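Local coordinates for protein putative tryptophan halogenase (Xanthomonas campestris pv. campestris, PDB 6Y1W) that probably acts as a flavin-dependent halogenase, although here it is seen without its FAD cofactor, at residues Glu77-Ala82 with Ala171-Arg176; Leu125-His128 with Val132-Asp135; Gly430-Gln435 with Phe440-Trp445. One frame throughout, in Å; residues are numbered along the deposited sequence. Where two conformers were deposited one is given.

Contact 1 of 3, residues Glu77-Ala82 with Ala171-Arg176; sequences EAQFMA and ARFLRR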
loop_
_atom_site.group_PDB
_atom_site.type_symbol
_atom_site.label_atom_id
_atom_site.label_comp_id
_atom_site.label_asym_id
_atom_site.label_seq_id
_atom_site.Cartn_x
_atom_site.Cartn_y
_atom_site.Cartn_z
ATOM N N GLU A 77 -7.407 -5.811 26.374
ATOM C CA GLU A 77 -6.247 -4.941 26.583
ATOM C C GLU A 77 -5.951 -4.717 28.062
ATOM O O GLU A 77 -4.802 -4.875 28.500
ATOM C CB GLU A 77 -6.464 -3.609 25.884
ATOM C CG GLU A 77 -5.307 -2.664 26.126
ATOM C CD GLU A 77 -5.511 -1.331 25.443
ATOM O OE1 GLU A 77 -6.335 -0.539 25.944
ATOM O OE2 GLU A 77 -4.868 -1.114 24.373
ATOM N N ALA A 78 -6.974 -4.388 28.875
ATOM C CA ALA A 78 -6.688 -4.122 30.284
ATOM C C ALA A 78 -6.148 -5.369 31.001
ATOM O O ALA A 78 -5.252 -5.258 31.846
ATOM C CB ALA A 78 -7.937 -3.562 30.990
ATOM N N GLN A 79 -6.666 -6.562 30.673
ATOM C CA GLN A 79 -6.187 -7.791 31.304
ATOM C C GLN A 79 -4.744 -8.076 30.918
ATOM O O GLN A 79 -3.896 -8.372 31.774
ATOM C CB GLN A 79 -7.116 -8.938 30.896
ATOM C CG GLN A 79 -6.730 -10.327 31.279
ATOM C CD GLN A 79 -7.586 -11.330 30.488
ATOM O OE1 GLN A 79 -7.081 -12.304 29.943
ATOM N NE2 GLN A 79 -8.882 -11.045 30.384
ATOM N N PHE A 80 -4.444 -7.939 29.618
ATOM C CA PHE A 80 -3.078 -8.105 29.133
ATOM C C PHE A 80 -2.122 -7.117 29.816
ATOM O O PHE A 80 -1.029 -7.497 30.238
ATOM C CB PHE A 80 -3.085 -7.929 27.599
ATOM C CG PHE A 80 -1.868 -7.213 27.072
ATOM C CD1 PHE A 80 -0.605 -7.838 27.129
ATOM C CD2 PHE A 80 -1.974 -5.938 26.542
ATOM C CE1 PHE A 80 0.533 -7.183 26.667
ATOM C CE2 PHE A 80 -0.833 -5.270 26.071
ATOM C CZ PHE A 80 0.399 -5.876 26.157
ATOM N N MET A 81 -2.516 -5.832 29.927
ATOM C CA MET A 81 -1.608 -4.829 30.495
ATOM C C MET A 81 -1.355 -5.080 31.982
ATOM O O MET A 81 -0.212 -4.991 32.464
ATOM C CB MET A 81 -2.182 -3.432 30.275
ATOM C CG MET A 81 -2.117 -2.988 28.812
ATOM S SD MET A 81 -2.584 -1.261 28.598
ATOM C CE MET A 81 -1.137 -0.399 29.307
ATOM N N ALA A 82 -2.412 -5.392 32.732
ATOM C CA ALA A 82 -2.222 -5.673 34.150
ATOM C C ALA A 82 -1.345 -6.898 34.351
ATOM O O ALA A 82 -0.542 -6.937 35.284
ATOM C CB ALA A 82 -3.577 -5.914 34.818
ATOM N N ALA A 171 5.069 -13.361 27.441
ATOM C CA ALA A 171 5.162 -14.742 26.967
ATOM C C ALA A 171 4.392 -15.707 27.863
ATOM O O ALA A 171 3.803 -16.669 27.365
ATOM C CB ALA A 171 6.640 -15.174 26.859
ATOM N N ARG A 172 4.428 -15.506 29.191
ATOM C CA ARG A 172 3.699 -16.403 30.084
ATOM C C ARG A 172 2.192 -16.234 29.914
ATOM O O ARG A 172 1.451 -17.232 29.923
ATOM C CB ARG A 172 4.117 -16.155 31.541
ATOM C CG ARG A 172 3.607 -17.234 32.518
ATOM C CD ARG A 172 4.343 -18.564 32.268
ATOM N NE ARG A 172 3.758 -19.699 32.994
ATOM C CZ ARG A 172 2.608 -20.283 32.672
ATOM N NH1 ARG A 172 1.915 -19.835 31.642
ATOM N NH2 ARG A 172 2.151 -21.313 33.379
ATOM N N PHE A 173 1.737 -14.994 29.700
ATOM C CA PHE A 173 0.330 -14.711 29.423
ATOM C C PHE A 173 -0.109 -15.403 28.140
ATOM O O PHE A 173 -1.165 -16.052 28.098
ATOM C CB PHE A 173 0.137 -13.184 29.351
ATOM C CG PHE A 173 -1.238 -12.746 28.980
ATOM C CD1 PHE A 173 -2.200 -12.499 29.969
ATOM C CD2 PHE A 173 -1.565 -12.495 27.670
ATOM C CE1 PHE A 173 -3.486 -12.047 29.604
ATOM C CE2 PHE A 173 -2.858 -12.068 27.308
ATOM C CZ PHE A 173 -3.799 -11.837 28.275
ATOM N N LEU A 174 0.726 -15.346 27.107
ATOM C CA LEU A 174 0.373 -16.007 25.855
ATOM C C LEU A 174 0.430 -17.512 25.965
ATOM O O LEU A 174 -0.289 -18.204 25.229
ATOM C CB LEU A 174 1.291 -15.552 24.727
ATOM C CG LEU A 174 1.185 -14.067 24.383
ATOM C CD1 LEU A 174 2.393 -13.670 23.530
ATOM C CD2 LEU A 174 -0.119 -13.762 23.644
ATOM N N ARG A 175 1.305 -18.036 26.831
ATOM C CA ARG A 175 1.331 -19.477 27.041
ATOM C C ARG A 175 0.008 -19.945 27.631
ATOM O O ARG A 175 -0.549 -20.969 27.208
ATOM C CB ARG A 175 2.465 -19.863 27.990
ATOM C CG ARG A 175 2.372 -21.337 28.407
ATOM C CD ARG A 175 3.638 -21.748 29.199
ATOM N NE ARG A 175 3.331 -22.938 29.980
ATOM C CZ ARG A 175 4.139 -23.414 30.929
ATOM N NH1 ARG A 175 5.297 -22.832 31.178
ATOM N NH2 ARG A 175 3.779 -24.507 31.620
ATOM N N ARG A 176 -0.487 -19.216 28.631
ATOM C CA ARG A 176 -1.779 -19.548 29.239
ATOM C C ARG A 176 -2.891 -19.503 28.201
ATOM O O ARG A 176 -3.715 -20.422 28.094
ATOM C CB ARG A 176 -2.090 -18.567 30.364
ATOM C CG ARG A 176 -1.271 -18.747 31.614
ATOM C CD ARG A 176 -1.739 -17.779 32.726
ATOM N NE ARG A 176 -0.604 -17.188 33.438
ATOM C CZ ARG A 176 0.176 -17.866 34.279
ATOM N NH1 ARG A 176 -0.055 -19.154 34.511
ATOM N NH2 ARG A 176 1.191 -17.259 34.887
#

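Contact 2 of 3, residues Leu125-His128 with Val132-Asp135; sequences LKAH and VARD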
loop_
_atom_site.group_PDB
_atom_site.type_symbol
_atom_site.label_atom_id
_atom_site.label_comp_id
_atom_site.label_asym_id
_atom_site.label_seq_id
_atom_site.Cartn_x
_atom_site.Cartn_y
_atom_site.Cartn_z
ATOM N N LEU A 125 6.431 24.384 6.637
ATOM C CA LEU A 125 7.681 24.912 6.086
ATOM C C LEU A 125 7.507 26.349 5.584
ATOM O O LEU A 125 8.367 27.210 5.824
ATOM C CB LEU A 125 8.168 24.000 4.953
ATOM C CG LEU A 125 8.812 22.684 5.440
ATOM C CD1 LEU A 125 8.867 21.612 4.331
ATOM C CD2 LEU A 125 10.190 22.914 6.103
ATOM N N LYS A 126 6.410 26.619 4.878
ATOM C CA LYS A 126 6.130 27.985 4.451
ATOM C C LYS A 126 5.986 28.873 5.669
ATOM O O LYS A 126 6.545 29.980 5.723
ATOM C CB LYS A 126 4.858 28.012 3.607
ATOM C CG LYS A 126 4.284 29.388 3.326
ATOM C CD LYS A 126 4.915 30.038 2.161
ATOM C CE LYS A 126 4.157 31.315 1.826
ATOM N NZ LYS A 126 4.949 31.905 0.722
ATOM N N ALA A 127 5.259 28.385 6.681
ATOM C CA ALA A 127 5.060 29.192 7.878
ATOM C C ALA A 127 6.379 29.459 8.574
ATOM O O ALA A 127 6.591 30.551 9.104
ATOM C CB ALA A 127 4.079 28.512 8.839
ATOM N N HIS A 128 7.261 28.464 8.615
ATOM C CA HIS A 128 8.586 28.668 9.184
ATOM C C HIS A 128 9.374 29.722 8.396
ATOM O O HIS A 128 10.026 30.594 8.988
ATOM C CB HIS A 128 9.319 27.324 9.214
ATOM C CG HIS A 128 10.562 27.328 10.036
ATOM N ND1 HIS A 128 11.669 26.575 9.711
ATOM C CD2 HIS A 128 10.866 27.970 11.186
ATOM C CE1 HIS A 128 12.610 26.767 10.617
ATOM N NE2 HIS A 128 12.147 27.608 11.524
ATOM N N VAL A 132 6.014 32.406 11.157
ATOM C CA VAL A 132 4.764 32.243 11.884
ATOM C C VAL A 132 4.519 30.778 12.282
ATOM O O VAL A 132 3.399 30.416 12.550
ATOM C CB VAL A 132 3.562 32.825 11.106
ATOM C CG1 VAL A 132 3.772 34.331 10.833
ATOM C CG2 VAL A 132 3.296 32.097 9.761
ATOM N N ALA A 133 5.581 29.969 12.397
ATOM C CA ALA A 133 5.465 28.564 12.806
ATOM C C ALA A 133 6.034 28.386 14.210
ATOM O O ALA A 133 7.097 28.933 14.532
ATOM C CB ALA A 133 6.237 27.638 11.856
ATOM N N ARG A 134 5.333 27.603 15.035
ATOM C CA ARG A 134 5.880 27.076 16.280
ATOM C C ARG A 134 6.639 25.789 15.991
ATOM O O ARG A 134 6.709 25.342 14.850
ATOM C CB ARG A 134 4.767 26.866 17.288
ATOM C CG ARG A 134 4.033 28.176 17.513
ATOM C CD ARG A 134 2.990 28.040 18.520
ATOM N NE ARG A 134 3.471 27.270 19.659
ATOM C CZ ARG A 134 3.416 27.705 20.912
ATOM N NH1 ARG A 134 2.900 28.906 21.170
ATOM N NH2 ARG A 134 3.876 26.946 21.896
ATOM N N ASP A 135 7.276 25.214 17.014
ATOM C CA ASP A 135 7.931 23.920 16.828
ATOM C C ASP A 135 6.969 22.937 16.160
ATOM O O ASP A 135 5.786 22.878 16.499
ATOM C CB ASP A 135 8.392 23.344 18.171
ATOM C CG ASP A 135 9.273 22.097 18.002
ATOM O OD1 ASP A 135 10.486 22.264 17.776
ATOM O OD2 ASP A 135 8.758 20.957 18.069
#

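Contact 3 of 3, residues Gly430-Gln435 with Phe440-Trp445; sequences GRVFHQ and FAENSW. With BUD ((2S,3S)-butane-2,3-diol), chain H.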
loop_
_atom_site.group_PDB
_atom_site.type_symbol
_atom_site.label_atom_id
_atom_site.label_comp_id
_atom_site.label_asym_id
_atom_site.label_seq_id
_atom_site.Cartn_x
_atom_site.Cartn_y
_atom_site.Cartn_z
ATOM N N GLY A 430 10.874 18.702 0.458
ATOM C CA GLY A 430 10.032 18.459 1.625
ATOM C C GLY A 430 9.057 17.314 1.486
ATOM O O GLY A 430 8.123 17.197 2.282
ATOM N N ARG A 431 9.267 16.447 0.512
ATOM C CA ARG A 431 8.309 15.397 0.181
ATOM C C ARG A 431 8.681 14.057 0.791
ATOM O O ARG A 431 9.864 13.727 0.947
ATOM C CB ARG A 431 8.174 15.270 -1.339
ATOM C CG ARG A 431 7.634 16.592 -1.909
ATOM C CD ARG A 431 7.105 16.441 -3.347
ATOM N NE ARG A 431 7.722 17.418 -4.246
ATOM C CZ ARG A 431 7.204 18.600 -4.582
ATOM N NH1 ARG A 431 7.881 19.378 -5.413
ATOM N NH2 ARG A 431 6.007 18.997 -4.124
ATOM N N VAL A 432 7.632 13.302 1.164
ATOM C CA VAL A 432 7.735 11.943 1.685
ATOM C C VAL A 432 6.597 11.155 1.045
ATOM O O VAL A 432 5.560 11.710 0.679
ATOM C CB VAL A 432 7.629 11.879 3.239
ATOM C CG1 VAL A 432 8.776 12.707 3.885
ATOM C CG2 VAL A 432 6.292 12.446 3.732
ATOM N N PHE A 433 6.772 9.846 0.941
ATOM C CA PHE A 433 5.701 8.987 0.457
ATOM C C PHE A 433 5.683 7.722 1.294
ATOM O O PHE A 433 6.654 7.394 1.992
ATOM C CB PHE A 433 5.874 8.652 -1.020
ATOM C CG PHE A 433 7.107 7.851 -1.318
ATOM C CD1 PHE A 433 8.316 8.479 -1.582
ATOM C CD2 PHE A 433 7.053 6.454 -1.339
ATOM C CE1 PHE A 433 9.446 7.752 -1.881
ATOM C CE2 PHE A 433 8.165 5.715 -1.618
ATOM C CZ PHE A 433 9.375 6.354 -1.887
ATOM N N HIS A 434 4.556 7.031 1.262
ATOM C CA HIS A 434 4.433 5.758 1.940
ATOM C C HIS A 434 4.054 4.759 0.871
ATOM O O HIS A 434 3.192 5.050 0.041
ATOM C CB HIS A 434 3.373 5.774 3.048
ATOM C CG HIS A 434 3.026 4.406 3.555
ATOM N ND1 HIS A 434 2.037 3.628 2.989
ATOM C CD2 HIS A 434 3.551 3.667 4.562
ATOM C CE1 HIS A 434 1.968 2.472 3.626
ATOM N NE2 HIS A 434 2.882 2.467 4.581
ATOM N N GLN A 435 4.736 3.630 0.846
ATOM C CA GLN A 435 4.477 2.615 -0.172
ATOM C C GLN A 435 4.040 1.309 0.478
ATOM O O GLN A 435 4.598 0.905 1.496
ATOM C CB GLN A 435 5.701 2.385 -1.050
ATOM C CG GLN A 435 5.528 1.224 -2.026
ATOM C CD GLN A 435 5.681 1.651 -3.476
ATOM O OE1 GLN A 435 6.653 2.311 -3.846
ATOM N NE2 GLN A 435 4.703 1.293 -4.300
ATOM N N PHE A 440 6.752 2.407 8.324
ATOM C CA PHE A 440 6.847 3.784 8.787
ATOM C C PHE A 440 5.994 4.700 7.906
ATOM O O PHE A 440 6.155 4.736 6.681
ATOM C CB PHE A 440 8.315 4.206 8.851
ATOM C CG PHE A 440 9.058 3.487 9.960
ATOM C CD1 PHE A 440 8.797 3.815 11.281
ATOM C CD2 PHE A 440 9.962 2.461 9.686
ATOM C CE1 PHE A 440 9.432 3.155 12.296
ATOM C CE2 PHE A 440 10.603 1.786 10.698
ATOM C CZ PHE A 440 10.347 2.134 12.014
ATOM N N ALA A 441 5.070 5.402 8.544
ATOM C CA ALA A 441 4.159 6.303 7.879
ATOM C C ALA A 441 4.879 7.591 7.457
ATOM O O ALA A 441 6.005 7.877 7.862
ATOM C CB ALA A 441 2.998 6.642 8.812
ATOM N N GLU A 442 4.214 8.356 6.592
ATOM C CA GLU A 442 4.754 9.662 6.220
ATOM C C GLU A 442 5.106 10.505 7.442
ATOM O O GLU A 442 6.165 11.142 7.464
ATOM C CB GLU A 442 3.763 10.391 5.306
ATOM C CG GLU A 442 3.706 9.751 3.923
ATOM C CD GLU A 442 2.729 10.431 2.980
ATOM O OE1 GLU A 442 2.123 11.437 3.370
ATOM O OE2 GLU A 442 2.571 9.944 1.838
ATOM N N ASN A 443 4.252 10.510 8.481
ATOM C CA ASN A 443 4.535 11.298 9.684
ATOM C C ASN A 443 5.894 10.935 10.286
ATOM O O ASN A 443 6.597 11.806 10.837
ATOM C CB ASN A 443 3.436 11.074 10.741
ATOM C CG ASN A 443 3.673 11.906 12.013
ATOM O OD1 ASN A 443 3.554 13.107 11.975
ATOM N ND2 ASN A 443 4.002 11.256 13.115
ATOM N N SER A 444 6.235 9.645 10.256
ATOM C CA SER A 444 7.483 9.173 10.856
ATOM C C SER A 444 8.684 9.683 10.078
ATOM O O SER A 444 9.634 10.213 10.671
ATOM C CB SER A 444 7.509 7.644 10.882
ATOM O OG SER A 444 6.635 7.164 11.896
ATOM N N TRP A 445 8.655 9.525 8.742
ATOM C CA TRP A 445 9.732 10.055 7.897
ATOM C C TRP A 445 9.915 11.559 8.130
ATOM O O TRP A 445 11.054 12.051 8.235
ATOM C CB TRP A 445 9.416 9.806 6.406
ATOM C CG TRP A 445 9.617 8.403 5.963
ATOM C CD1 TRP A 445 8.632 7.475 5.717
ATOM C CD2 TRP A 445 10.865 7.749 5.673
ATOM N NE1 TRP A 445 9.190 6.299 5.306
ATOM C CE2 TRP A 445 10.557 6.425 5.284
ATOM C CE3 TRP A 445 12.205 8.154 5.717
ATOM C CZ2 TRP A 445 11.545 5.495 4.924
ATOM C CZ3 TRP A 445 13.195 7.227 5.373
ATOM C CH2 TRP A 445 12.856 5.909 4.976
HETATM C C1 BUD H . 5.129 2.622 14.351
HETATM O O1 BUD H . 6.622 4.426 13.959
HETATM C C2 BUD H . 5.739 3.549 13.299
HETATM O O2 BUD H . 5.119 5.159 11.547
HETATM C C3 BUD H . 4.630 4.343 12.601
HETATM C C4 BUD H . 3.601 3.358 12.034
#

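Contact 1 of 3, residues Glu77-Ala82 with Ala171-Arg176
F173 reaches out from helix 167-180 and lays its ring against the backbone of helix 77-83 at F80, with Q79 closing in at the ring edge. The case illustrates how one aromatic ring can bridge two helical segments, whose closest pair of CA atoms, those of F80 and F173, is 7.4 Å apart. With CG of F173 anti to the backbone N (chi1 176°), the ring points straight across the gap. One of its faces receives the main chain of F80 in a CH-pi contact, CA lying 4.2 Å from the centroid of the F173 ring and 26° off the ring normal. The side chain of F80 contributes its root, since CB of F80 touches CZ of F173 at 4.0 Å, while its own ring turns off into the interior. The two phenyl groups therefore do not stack on each other.

Q79 approaches the same end of the ring, but at its edge rather than over a face. Its extended chain crosses the phenylalanine side chain at about a right angle, and OE1 of Q79 lies 3.6 Å from CE1 of F173. Amide and ring planes stand 61° apart. A carbonyl oxygen placed there faces the hydrogen-bearing rim, which is electrostatically more favourable than a position over the pi cloud. No hydrogen bond links the two segments, so the join rests on van der Waals contact and these weak polar terms.

Further in, the F80 ring meets H70 and Y163 edge-to-face, touches L165 on strand 162-166, and meets the ring of Y170, also on helix 167-180. F173 leans on I75, in the turn leading into helix 77-83. From the next position, L174 packs on W29, M30 and A33 of helix 25-39, tying helix 167-180 to that helix as well.

Contact 2 of 3, residues Leu125-His128 with Val132-Asp135
This is a helix C-terminal capping contact, in which the chain leaving helix 120-129 folds back over the last turn, at the periphery of the halogenase fold and away from the annotated sites. V132 N donates to A127 O over 2.8 Å, with an N-H...O angle of 160°. The donor sits five residues beyond the acceptor, a six-to-one bond consistent with a Schellman motif, and the apolar touch that usually accompanies such a bond is present too: CB of A127 meets CG2 of V132 at 3.8 Å. At chi1 -59°, V132 holds CG2 between its backbone N and carbonyl carbon, and this branch lies alongside the methyl of A127.

A133 follows and turns its methyl toward the helix. CB of A133 lies 3.8 Å from CB of A127, so that the A127 methyl has V132 and A133 as neighbours together. The same methyl also approaches the backbone of H128, the residue after A127, with CB of A133 3.5 Å from H128 N. H128 itself adds little more than its CB, as its imidazole stacks on W124. Beyond A133 the loop is held by other means: W124 NE1 bonds to R134 O, and R134 forms a salt bridge with D138.

A127 is buried, its methyl also packing on L471 and L475 of helix 468-486. Its carbonyl, near the helix end where regular acceptors run short of donors, is satisfied by V132 N. A133 N is also near A127 O, but the angle is too poor for a bond. The chemistry thus implies a division of labour: one nearly straight hydrogen bond ties the departing chain back to the helix end, and three small apolar groups, two methyls and one valine branch, close the seam beside it without any side-chain polar bond.

Contact 3 of 3, residues Gly430-Gln435 with Phe440-Trp445
R431-Q435 runs extended past the start of helix 442-451, after G430, with phi 72°, has broken away from helix 417-429. The result is a helix-loop-helix connection in which an irregular strand-like stretch lies beside the N-terminus of the helix that follows, with A441 at the N-cap position. The two backbones come closest at H434 and E442, whose CA atoms are 5.8 Å apart, yet no hydrogen bond joins the segments.

Side chains fill the interval. V432 points its two methyls at different residues one helical turn apart: CG2 touches CB of E442 at 3.6 Å, and CG1 rests on CB of W445 at 3.9 Å. In the conformer given, the chain of E442 extends back along the loop, bringing OE2 alongside CA of F433 at 3.6 Å. A chi1 of 168° carries the H434 ring away from its own N and toward the turn before the helix. There CD2 of H434 presents a ring edge to the backbone O of F440, 3.5 Å away and in the ring plane, while H434 NE2 is bonded to E438 O; two edge contacts of this sort would restrain the ring's rotation.

Outward, R431 makes a salt bridge with D373 of the second subunit, and Q435 bonds to R379 of that subunit. Inward, the ring of F440 stacks on F391 and touches E347, predicted to bind tryptophan. Its edge also borders a bound (2S,3S)-butane-2,3-diol, which lies against the start of the helix. S444 OG, which has a second partner in H106, shares a hydrogen bond with diol O2, either being a possible donor; at 2.5 Å it is unusually short, and its length carries no weight. Diol O2 also accepts a nearly linear bond from A441 N, 3.0 Å long with an N-H...O angle of 172°.

Contacts 2 and 3 are neighbours on the same side of the chain's centre, their centres 19 Å apart and their nearest atoms about 4 Å apart without touching. Contact 1 lies across the centre from contact 3, with 33 Å between centres, and is 44 Å from contact 2, although contact 2 falls between its two segments in sequence. The predicted sites separate them further. Contact 3 lines one of the diol pockets, and the F440 side chain is about 9 Å from that of K89, the predicted active-site lysine. Contact 1 has F80 about 8 Å from I351, a predicted FAD-binding residue, side chain to side chain.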